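Local coordinates for sensor protein QseC (Escherichia coli, PDB 3JZ3) that is the membrane sensor histidine kinase of the QseB/QseC two-component system, activates the flagella regulon through FlhDC and may activate QseB by phosphorylation, at residues T103-S108 with T142-N147; D80-S85 with L120-L125; I76-L81 with H107-T112; D65-L70 with K192-N197. All blocks are in the same frame, centred on the assembly; numbering follows the deposited sequence.

Contact 1: residues T103-S108 with T142-N147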
# COMPACT_ATOMS: atom_id res chain seq x y z
N THR B 103 20.38 -7.26 -13.44
CA THR B 103 21.67 -6.82 -13.95
C THR B 103 21.84 -5.33 -13.64
O THR B 103 20.94 -4.53 -13.90
CB THR B 103 21.79 -7.06 -15.48
OG1 THR B 103 21.60 -8.45 -15.76
CG2 THR B 103 23.14 -6.62 -16.01
N LEU B 104 22.99 -4.97 -13.08
CA LEU B 104 23.27 -3.59 -12.73
C LEU B 104 24.49 -3.09 -13.49
O LEU B 104 25.63 -3.40 -13.13
CB LEU B 104 23.46 -3.44 -11.22
CG LEU B 104 22.34 -3.95 -10.31
CD1 LEU B 104 22.85 -4.17 -8.90
CD2 LEU B 104 21.13 -3.01 -10.31
N ASN B 105 24.24 -2.33 -14.56
CA ASN B 105 25.30 -1.79 -15.40
C ASN B 105 25.86 -0.49 -14.86
O ASN B 105 27.03 -0.17 -15.06
CB ASN B 105 24.81 -1.60 -16.83
CG ASN B 105 24.63 -2.91 -17.57
OD1 ASN B 105 25.41 -3.84 -17.40
ND2 ASN B 105 23.59 -2.99 -18.40
N ALA B 106 25.01 0.26 -14.17
CA ALA B 106 25.41 1.52 -13.55
C ALA B 106 25.16 1.44 -12.06
O ALA B 106 24.35 0.63 -11.59
CB ALA B 106 24.65 2.68 -14.17
N HIS B 107 25.87 2.28 -11.31
CA HIS B 107 25.78 2.29 -9.87
C HIS B 107 25.77 3.73 -9.39
O HIS B 107 26.08 4.65 -10.17
CB HIS B 107 26.96 1.52 -9.27
CG HIS B 107 27.17 0.17 -9.91
ND1 HIS B 107 26.45 -0.94 -9.53
CD2 HIS B 107 27.99 -0.22 -10.91
CE1 HIS B 107 26.84 -1.97 -10.27
NE2 HIS B 107 27.77 -1.56 -11.11
N SER B 108 25.40 3.93 -8.13
CA SER B 108 25.26 5.27 -7.55
C SER B 108 24.38 6.19 -8.40
O SER B 108 24.66 7.38 -8.55
CB SER B 108 26.63 5.91 -7.31
OG SER B 108 27.44 5.07 -6.49
N THR B 142 17.15 -4.72 -15.81
CA THR B 142 18.45 -4.11 -16.07
C THR B 142 18.45 -2.63 -15.72
O THR B 142 17.57 -1.88 -16.15
CB THR B 142 18.86 -4.28 -17.55
OG1 THR B 142 18.88 -5.67 -17.89
CG2 THR B 142 20.25 -3.69 -17.82
N LEU B 143 19.43 -2.20 -14.93
CA LEU B 143 19.61 -0.79 -14.64
C LEU B 143 20.80 -0.24 -15.42
O LEU B 143 21.93 -0.71 -15.26
CB LEU B 143 19.81 -0.56 -13.14
CG LEU B 143 20.13 0.87 -12.68
CD1 LEU B 143 19.01 1.85 -13.02
CD2 LEU B 143 20.45 0.88 -11.19
N ASN B 144 20.52 0.75 -16.27
CA ASN B 144 21.55 1.47 -17.02
C ASN B 144 21.66 2.91 -16.50
O ASN B 144 20.88 3.32 -15.64
CB ASN B 144 21.23 1.44 -18.51
CG ASN B 144 21.19 0.03 -19.06
OD1 ASN B 144 22.17 -0.71 -18.95
ND2 ASN B 144 20.07 -0.36 -19.65
N ALA B 145 22.64 3.66 -17.01
CA ALA B 145 22.90 5.04 -16.56
C ALA B 145 21.67 5.95 -16.60
O ALA B 145 21.41 6.68 -15.64
CB ALA B 145 24.05 5.65 -17.35
N ASP B 146 20.93 5.90 -17.70
CA ASP B 146 19.79 6.80 -17.91
C ASP B 146 18.48 6.08 -18.23
O ASP B 146 17.53 6.68 -18.74
CB ASP B 146 20.13 7.81 -19.02
CG ASP B 146 20.43 7.15 -20.35
OD1 ASP B 146 20.50 5.90 -20.42
OD2 ASP B 146 20.59 7.89 -21.34
N ASN B 147 18.43 4.78 -17.92
CA ASN B 147 17.22 3.98 -18.10
C ASN B 147 17.29 2.67 -17.31
O ASN B 147 18.38 2.21 -16.97
CB ASN B 147 16.98 3.67 -19.58
CG ASN B 147 18.06 2.79 -20.18
OD1 ASN B 147 17.92 1.57 -20.24
ND2 ASN B 147 19.15 3.41 -20.61
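Leu-143 is gripped through its backbone by segment 103-108. Its N-H bonds to Thr-103 O (3.0 Å) and its carbonyl takes the N-H of Asn-105, with Leu-143 O and Asn-105 N 2.9 Å apart, so both polar groups of this buried residue are satisfied. The ladder is parallel, Thr-103 pairing with Thr-142 and Leu-104 with Leu-143. Past Leu-104 the strand ends. Ala-106 adds a weak second bond to Leu-143 O, and its small CB can settle close to the backbone, 3.6 Å from Ala-145 N, completing the tight part. Leu-143 is buried beneath helix 78-95, where branched hydrocarbon fits; Leu-104 lies at the partly exposed margin of the same face, its CD2 4.0 Å from Leu-143 CB and touching Leu-143 CD2 as well. The threonine face is more open: beta-branched Thr-103 and Thr-142 favour strand geometry but are only partly buried, Thr-103 CB being 4.0 Å from Thr-142 OG1. Toward the exposed loop side, Asn-105 and Asn-144 close this face, running alongside each other with amide planes only 15° apart; Asn-105 ND2 donates to Asn-144 OD1 at 2.7 Å, nearly straight (167°). Because an amide both gives and accepts, the chain continues from Asn-144 ND2 to Asn-147 OD1, and from Asn-147 ND2 to Asp-146 OD1. Strand 99-104 lies at one edge of the mixed sheet, beside strand 138-143, which turns back into antiparallel strand 147-151. Helix 78-95 sets Leu-78, Glu-79 and Leu-82 against Leu-143.

Contact 2: residues D80-S85 with L120-L125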
# COMPACT_ATOMS: atom_id res chain seq x y z
N ASP B 80 18.82 0.18 -5.15
CA ASP B 80 18.07 -0.30 -4.00
C ASP B 80 16.60 -0.54 -4.32
O ASP B 80 16.04 -1.56 -3.94
CB ASP B 80 18.21 0.69 -2.84
CG ASP B 80 19.67 0.99 -2.48
OD1 ASP B 80 20.59 0.53 -3.20
OD2 ASP B 80 19.89 1.69 -1.47
N LEU B 81 15.99 0.41 -5.03
CA LEU B 81 14.60 0.32 -5.46
C LEU B 81 14.34 -0.92 -6.34
O LEU B 81 13.36 -1.63 -6.13
CB LEU B 81 14.21 1.59 -6.22
CG LEU B 81 12.79 1.72 -6.77
CD1 LEU B 81 11.83 2.12 -5.68
CD2 LEU B 81 12.75 2.74 -7.90
N LEU B 82 15.22 -1.15 -7.31
CA LEU B 82 15.06 -2.29 -8.20
C LEU B 82 15.34 -3.60 -7.48
O LEU B 82 14.57 -4.55 -7.60
CB LEU B 82 15.95 -2.15 -9.44
CG LEU B 82 15.62 -1.04 -10.44
CD1 LEU B 82 16.49 -1.21 -11.67
CD2 LEU B 82 14.15 -1.04 -10.84
N GLN B 83 16.45 -3.64 -6.74
CA GLN B 83 16.81 -4.83 -5.98
C GLN B 83 15.71 -5.20 -4.97
O GLN B 83 15.30 -6.36 -4.90
CB GLN B 83 18.16 -4.65 -5.28
CG GLN B 83 18.36 -5.57 -4.10
CD GLN B 83 19.80 -6.00 -3.90
OE1 GLN B 83 20.72 -5.44 -4.50
NE2 GLN B 83 19.99 -7.01 -3.07
N SER B 84 15.24 -4.20 -4.23
CA SER B 84 14.16 -4.37 -3.27
C SER B 84 12.87 -4.89 -3.92
O SER B 84 12.21 -5.78 -3.38
CB SER B 84 13.90 -3.06 -2.53
OG SER B 84 12.64 -3.07 -1.88
N SER B 85 12.53 -4.32 -5.08
CA SER B 85 11.37 -4.78 -5.85
C SER B 85 11.55 -6.22 -6.31
O SER B 85 10.61 -7.02 -6.24
CB SER B 85 11.14 -3.87 -7.06
OG SER B 85 10.68 -2.60 -6.65
N LEU B 120 5.76 1.53 -6.84
CA LEU B 120 4.55 1.09 -7.54
C LEU B 120 4.78 0.92 -9.04
O LEU B 120 4.38 -0.08 -9.62
CB LEU B 120 3.40 2.07 -7.33
CG LEU B 120 2.57 1.98 -6.05
CD1 LEU B 120 1.59 3.14 -5.99
CD2 LEU B 120 1.83 0.65 -5.97
N LEU B 121 5.41 1.92 -9.65
CA LEU B 121 5.78 1.87 -11.06
C LEU B 121 6.58 0.60 -11.37
O LEU B 121 6.19 -0.18 -12.24
CB LEU B 121 6.60 3.11 -11.45
CG LEU B 121 6.94 3.33 -12.93
CD1 LEU B 121 7.34 4.77 -13.16
CD2 LEU B 121 8.03 2.39 -13.42
N VAL B 122 7.67 0.40 -10.65
CA VAL B 122 8.58 -0.72 -10.90
C VAL B 122 7.86 -2.05 -10.71
O VAL B 122 8.00 -2.96 -11.53
CB VAL B 122 9.86 -0.65 -10.02
CG1 VAL B 122 10.67 -1.92 -10.15
CG2 VAL B 122 10.71 0.56 -10.39
N ARG B 123 7.07 -2.13 -9.65
CA ARG B 123 6.38 -3.36 -9.28
C ARG B 123 5.30 -3.77 -10.30
O ARG B 123 5.12 -4.96 -10.55
CB ARG B 123 5.80 -3.23 -7.88
CG ARG B 123 5.34 -4.54 -7.29
CD ARG B 123 6.49 -5.44 -6.89
NE ARG B 123 5.99 -6.71 -6.37
CZ ARG B 123 5.56 -6.92 -5.13
NH1 ARG B 123 5.57 -5.93 -4.24
NH2 ARG B 123 5.13 -8.11 -4.77
N ASN B 124 4.61 -2.80 -10.87
CA ASN B 124 3.66 -3.05 -11.95
C ASN B 124 4.31 -3.68 -13.18
O ASN B 124 3.78 -4.63 -13.75
CB ASN B 124 2.93 -1.77 -12.34
CG ASN B 124 1.70 -1.53 -11.50
OD1 ASN B 124 0.66 -2.14 -11.72
ND2 ASN B 124 1.81 -0.63 -10.53
N LEU B 125 5.46 -3.13 -13.58
CA LEU B 125 6.21 -3.65 -14.71
C LEU B 125 6.72 -5.06 -14.43
O LEU B 125 6.77 -5.90 -15.33
CB LEU B 125 7.39 -2.73 -15.04
CG LEU B 125 7.13 -1.31 -15.53
CD1 LEU B 125 8.46 -0.59 -15.67
CD2 LEU B 125 6.36 -1.29 -16.84
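Val-122 projects from helix 115-131 toward helix 78-95 and meets Leu-81, Leu-82 and Ser-85 there. The short axes of 80-85 and 120-125 approach to 9.9 Å and cross at -45°, a spacing that a compact beta-branched residue fills without a long side chain. The two methyls of Val-122 divide the work. CG1 points away from the residue's own N (chi1 171°) and touches Leu-82 CD2 at 3.7 Å and Ser-85 OG at 3.6 Å. CG2, beside the backbone N, lies 3.9 Å from Leu-81 CD2 and also meets the Leu-82 methyl. The leucines, neighbours in sequence, leave their backbone differently: Leu-81 carries CG opposite its N, Leu-82 carries it opposite its carbonyl carbon. Both thereby bring a CD2 methyl to the valine, Leu-82 lying across it at about a right angle. Ser-85 suits the closest backbone approach because it is small, and its first torsion (chi1 -70°) turns OG back along the helix, to within 2.9 Å of Leu-81 O. Arg-123 adds only the flank of its aliphatic chain, while its guanidinium makes long, weak ion pairs with Asp-88 and Asp-127. Phe-148 of strand 147-151 packs against both Leu-82 and Val-122. These helices, with helix 186-193, lie on one face of the mixed sheet, as in the alpha/beta sandwich of the Bergerat fold shared by histidine kinases, gyrase B and Hsp90; the sequence from Asn-124 onward resembles the N-box, which in relatives contributes to the magnesium-ATP site.

Contact 3: residues I76-L81 with H107-T112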
# COMPACT_ATOMS: atom_id res chain seq x y z
N ILE B 76 16.39 9.29 -4.86
CA ILE B 76 16.16 7.86 -4.77
C ILE B 76 17.30 7.08 -5.45
O ILE B 76 17.53 7.25 -6.65
CB ILE B 76 14.78 7.44 -5.37
CG1 ILE B 76 13.65 8.33 -4.84
CG2 ILE B 76 14.49 5.96 -5.12
CD1 ILE B 76 13.56 8.44 -3.31
N PRO B 77 18.00 6.24 -4.68
CA PRO B 77 18.99 5.34 -5.27
C PRO B 77 18.28 4.20 -5.99
O PRO B 77 17.59 3.39 -5.36
CB PRO B 77 19.78 4.81 -4.06
CG PRO B 77 19.25 5.55 -2.85
CD PRO B 77 17.90 6.07 -3.22
N LEU B 78 18.44 4.14 -7.31
CA LEU B 78 17.68 3.21 -8.14
C LEU B 78 18.10 1.75 -8.04
O LEU B 78 17.29 0.86 -8.30
CB LEU B 78 17.65 3.68 -9.60
CG LEU B 78 16.93 5.00 -9.87
CD1 LEU B 78 16.81 5.23 -11.35
CD2 LEU B 78 15.55 5.06 -9.21
N GLU B 79 19.35 1.51 -7.65
CA GLU B 79 19.83 0.15 -7.35
C GLU B 79 18.94 -0.51 -6.29
O GLU B 79 18.39 -1.59 -6.50
CB GLU B 79 21.28 0.15 -6.86
CG GLU B 79 22.32 0.15 -7.96
CD GLU B 79 23.75 0.16 -7.42
OE1 GLU B 79 24.21 1.23 -6.93
OE2 GLU B 79 24.42 -0.89 -7.50
N ASP B 80 18.82 0.18 -5.15
CA ASP B 80 18.07 -0.30 -4.00
C ASP B 80 16.60 -0.54 -4.32
O ASP B 80 16.04 -1.56 -3.94
CB ASP B 80 18.21 0.69 -2.84
CG ASP B 80 19.67 0.99 -2.48
OD1 ASP B 80 20.59 0.53 -3.20
OD2 ASP B 80 19.89 1.69 -1.47
N LEU B 81 15.99 0.41 -5.03
CA LEU B 81 14.60 0.32 -5.46
C LEU B 81 14.34 -0.92 -6.34
O LEU B 81 13.36 -1.63 -6.13
CB LEU B 81 14.21 1.59 -6.22
CG LEU B 81 12.79 1.72 -6.77
CD1 LEU B 81 11.83 2.12 -5.68
CD2 LEU B 81 12.75 2.74 -7.90
N HIS B 107 25.87 2.28 -11.31
CA HIS B 107 25.78 2.29 -9.87
C HIS B 107 25.77 3.73 -9.39
O HIS B 107 26.08 4.65 -10.17
CB HIS B 107 26.96 1.52 -9.27
CG HIS B 107 27.17 0.17 -9.91
ND1 HIS B 107 26.45 -0.94 -9.53
CD2 HIS B 107 27.99 -0.22 -10.91
CE1 HIS B 107 26.84 -1.97 -10.27
NE2 HIS B 107 27.77 -1.56 -11.11
N SER B 108 25.40 3.93 -8.13
CA SER B 108 25.26 5.27 -7.55
C SER B 108 24.38 6.19 -8.40
O SER B 108 24.66 7.38 -8.55
CB SER B 108 26.63 5.91 -7.31
OG SER B 108 27.44 5.07 -6.49
N ILE B 109 23.31 5.63 -8.96
CA ILE B 109 22.34 6.38 -9.76
C ILE B 109 21.20 6.85 -8.86
O ILE B 109 20.53 6.04 -8.21
CB ILE B 109 21.80 5.54 -10.95
CG1 ILE B 109 22.95 5.01 -11.83
CG2 ILE B 109 20.80 6.34 -11.78
CD1 ILE B 109 23.91 6.08 -12.40
N LYS B 110 20.99 8.17 -8.82
CA LYS B 110 19.97 8.76 -7.96
C LYS B 110 19.03 9.65 -8.76
O LYS B 110 19.48 10.49 -9.54
CB LYS B 110 20.60 9.55 -6.82
CG LYS B 110 21.48 8.74 -5.88
CD LYS B 110 21.84 9.53 -4.63
CE LYS B 110 22.84 8.80 -3.76
NZ LYS B 110 24.21 8.80 -4.34
N ARG B 111 17.73 9.45 -8.58
CA ARG B 111 16.72 10.30 -9.19
C ARG B 111 15.85 10.96 -8.13
O ARG B 111 15.62 10.38 -7.07
CB ARG B 111 15.84 9.51 -10.16
CG ARG B 111 16.49 9.21 -11.51
CD ARG B 111 16.73 10.48 -12.33
NE ARG B 111 15.49 11.08 -12.82
CZ ARG B 111 15.44 12.11 -13.67
NH1 ARG B 111 16.56 12.65 -14.13
NH2 ARG B 111 14.27 12.58 -14.07
N THR B 112 15.39 12.17 -8.42
CA THR B 112 14.48 12.87 -7.54
C THR B 112 13.09 12.27 -7.74
O THR B 112 12.58 12.21 -8.86
CB THR B 112 14.47 14.39 -7.83
OG1 THR B 112 15.81 14.89 -7.78
CG2 THR B 112 13.61 15.14 -6.81
O HOH W 1 21.54 3.68 -7.22
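Ile-76 and Arg-111 exchange two backbone hydrogen bonds, pairing strands 74-77 and 110-113 as a short antiparallel ladder; strand 74-77 runs straight into helix 78-95. The non-hydrogen-bonded pairing of Pro-77 with Lys-110 asks for no N-H, which suits proline; Pro-77 is also the N-cap of the helix. Leu-78 N still reaches across to bond Ile-109 O (3.0 Å), while Leu-78 CD1 rests 4.0 Å from Arg-111 CG and near Ile-109 CG2. Arg-111 lends aliphatic carbon here; its NH2 bonds to His-194 O. Glu-79 makes the long reach. Its CB leaves the first helical turn toward the 107-112 segment, and CG, with the chain extended beyond it (chi2 180°), carries the carboxylate outward until CD stands 3.8 Å from His-107 CA. The two oxygens then part: OE1 takes the N-H of Ser-108 at 3.2 Å, and OE2 accepts from His-107 ND1 at 2.9 Å, almost perfectly straight (176°). OE2 lies in the imidazole plane, at the ring edge, whereas ND1 approaches it from well above the carboxylate plane (60° out of it). Glutamate suits the place, having the length to cross and two acceptors, and the nearby helix start would probably favour its negative charge. Between that helix start and Ile-109, a water accepts from Glu-79 N, 3.1 Å away, and donates to Ile-109 O at 2.8 Å.

Contact 4: residues D65-L70 with K192-N197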
# COMPACT_ATOMS: atom_id res chain seq x y z
N ASP B 65 0.94 17.93 -10.98
CA ASP B 65 1.82 18.41 -12.06
C ASP B 65 3.29 18.04 -11.85
O ASP B 65 3.94 17.53 -12.76
CB ASP B 65 1.66 19.93 -12.25
CG ASP B 65 1.75 20.70 -10.94
OD1 ASP B 65 0.85 20.55 -10.08
OD2 ASP B 65 2.72 21.48 -10.77
N SER B 66 3.80 18.30 -10.64
CA SER B 66 5.21 18.08 -10.34
C SER B 66 5.42 17.45 -8.96
O SER B 66 4.46 17.24 -8.21
CB SER B 66 5.98 19.41 -10.43
OG SER B 66 5.61 20.27 -9.37
N LEU B 67 6.68 17.17 -8.64
CA LEU B 67 7.06 16.61 -7.35
C LEU B 67 7.28 17.69 -6.29
O LEU B 67 7.59 17.38 -5.13
CB LEU B 67 8.33 15.77 -7.50
CG LEU B 67 8.37 14.62 -8.52
CD1 LEU B 67 9.80 14.19 -8.77
CD2 LEU B 67 7.53 13.44 -8.06
N ASP B 68 7.12 18.95 -6.69
CA ASP B 68 7.50 20.10 -5.87
C ASP B 68 6.90 20.15 -4.46
O ASP B 68 7.57 20.55 -3.51
CB ASP B 68 7.20 21.41 -6.61
CG ASP B 68 8.20 21.68 -7.73
OD1 ASP B 68 9.41 21.45 -7.53
OD2 ASP B 68 7.76 22.13 -8.81
N ASN B 69 5.64 19.73 -4.33
CA ASN B 69 4.96 19.77 -3.03
C ASN B 69 4.58 18.41 -2.43
O ASN B 69 4.00 18.35 -1.34
CB ASN B 69 3.75 20.70 -3.09
CG ASN B 69 4.14 22.17 -2.96
OD1 ASN B 69 4.72 22.58 -1.95
ND2 ASN B 69 3.83 22.96 -3.98
N LEU B 70 4.91 17.32 -3.13
CA LEU B 70 4.64 15.97 -2.65
C LEU B 70 5.42 15.64 -1.39
O LEU B 70 6.59 16.00 -1.26
CB LEU B 70 4.97 14.92 -3.72
CG LEU B 70 3.85 14.35 -4.58
CD1 LEU B 70 4.45 13.35 -5.55
CD2 LEU B 70 2.77 13.70 -3.73
N LYS B 192 5.80 10.16 -16.01
CA LYS B 192 5.66 11.54 -16.49
C LYS B 192 5.81 12.55 -15.35
O LYS B 192 6.42 13.60 -15.52
CB LYS B 192 4.31 11.74 -17.19
N LEU B 193 5.26 12.20 -14.19
CA LEU B 193 5.39 13.02 -12.99
C LEU B 193 6.86 13.16 -12.56
O LEU B 193 7.26 14.21 -12.06
CB LEU B 193 4.54 12.43 -11.86
CG LEU B 193 4.51 13.09 -10.48
CD1 LEU B 193 3.81 14.44 -10.52
CD2 LEU B 193 3.82 12.17 -9.49
N HIS B 194 7.64 12.11 -12.78
CA HIS B 194 9.06 12.08 -12.41
C HIS B 194 9.99 12.56 -13.53
O HIS B 194 11.21 12.45 -13.41
CB HIS B 194 9.46 10.67 -11.99
CG HIS B 194 8.90 10.26 -10.67
ND1 HIS B 194 7.63 9.74 -10.53
CD2 HIS B 194 9.43 10.29 -9.43
CE1 HIS B 194 7.40 9.47 -9.26
NE2 HIS B 194 8.48 9.79 -8.57
N GLY B 195 9.42 13.08 -14.61
CA GLY B 195 10.20 13.52 -15.77
C GLY B 195 10.82 12.35 -16.52
O GLY B 195 11.90 12.48 -17.09
N MSE B 196 10.13 11.22 -16.51
CA MSE B 196 10.61 10.00 -17.15
C MSE B 196 9.72 9.63 -18.32
O MSE B 196 8.54 9.99 -18.35
CB MSE B 196 10.65 8.83 -16.15
CG MSE B 196 11.61 9.02 -14.98
SE MSE B 196 11.45 7.58 -13.66
CE MSE B 196 12.76 8.22 -12.36
N ASN B 197 10.29 8.92 -19.28
CA ASN B 197 9.55 8.41 -20.42
C ASN B 197 9.47 6.90 -20.30
O ASN B 197 10.40 6.26 -19.81
CB ASN B 197 10.28 8.79 -21.72
CG ASN B 197 9.50 8.43 -22.98
OD1 ASN B 197 9.24 7.26 -23.27
ND2 ASN B 197 9.13 9.45 -23.75
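Ser-66 and Leu-193 bring their CA atoms within 5.7 Å where the irregular loop 65-70 passes the end of helix 186-193, which closes in a Schellman motif with Gly-195 at the positive phi (70°) that glycine tolerates easily. Leu-193 spreads over the loop: CD1 lies 3.7 Å from Ser-66 O, CG meets Leu-67 CD2 at 3.9 Å, and CD2 faces Leu-70 CD1 tip to tip at 4.2 Å. Its CG stands opposite the backbone N (chi1 179°), which carries the forked end to these partners. The loop joins helix 42-61 to strand 74-77, and so probably links the helical phospho-acceptor part to the ATPase-like fold; these leucines join it to the helix end. Leu-67 CD2 also sits over one face of the His-194 ring, 4.0 Å from its centroid and 18° off the normal, a CH-pi contact. Hydrogen bonds of ND1 with Ile-190 O and of NE2 with Gln-114 N fix the rotation of that ring. Within the loop, Ser-66 OG donates to Asp-68 OD2 at 2.9 Å and accepts weakly from Asp-68 N. Beyond it, Asn-69 O bonds to Gln-57 NE2 of the second subunit.

Contacts 1, 2 and 3 cluster in the ATPase-like part of the kinase. Centres of contacts 1 and 3 lie about 9 Å apart, those of 2 and 3 about 11 Å, and those of 1 and 2 about 14 Å. Contacts 2 and 3 overlap at Asp-80 and Leu-81 where helix 78-95 begins; contacts 1 and 3 share His-107 and Ser-108. Along the chain, the segments of contacts 1 and 2 alternate, interleaving sheet and helix layer. Contact 4 spans the longest sequence, from the loop after helix 42-61 to the end of helix 186-193. Its centre is about 16 Å from that of contact 3, which it touches, so a probable linker from the phospho-acceptor part is tied to the ATPase-like fold.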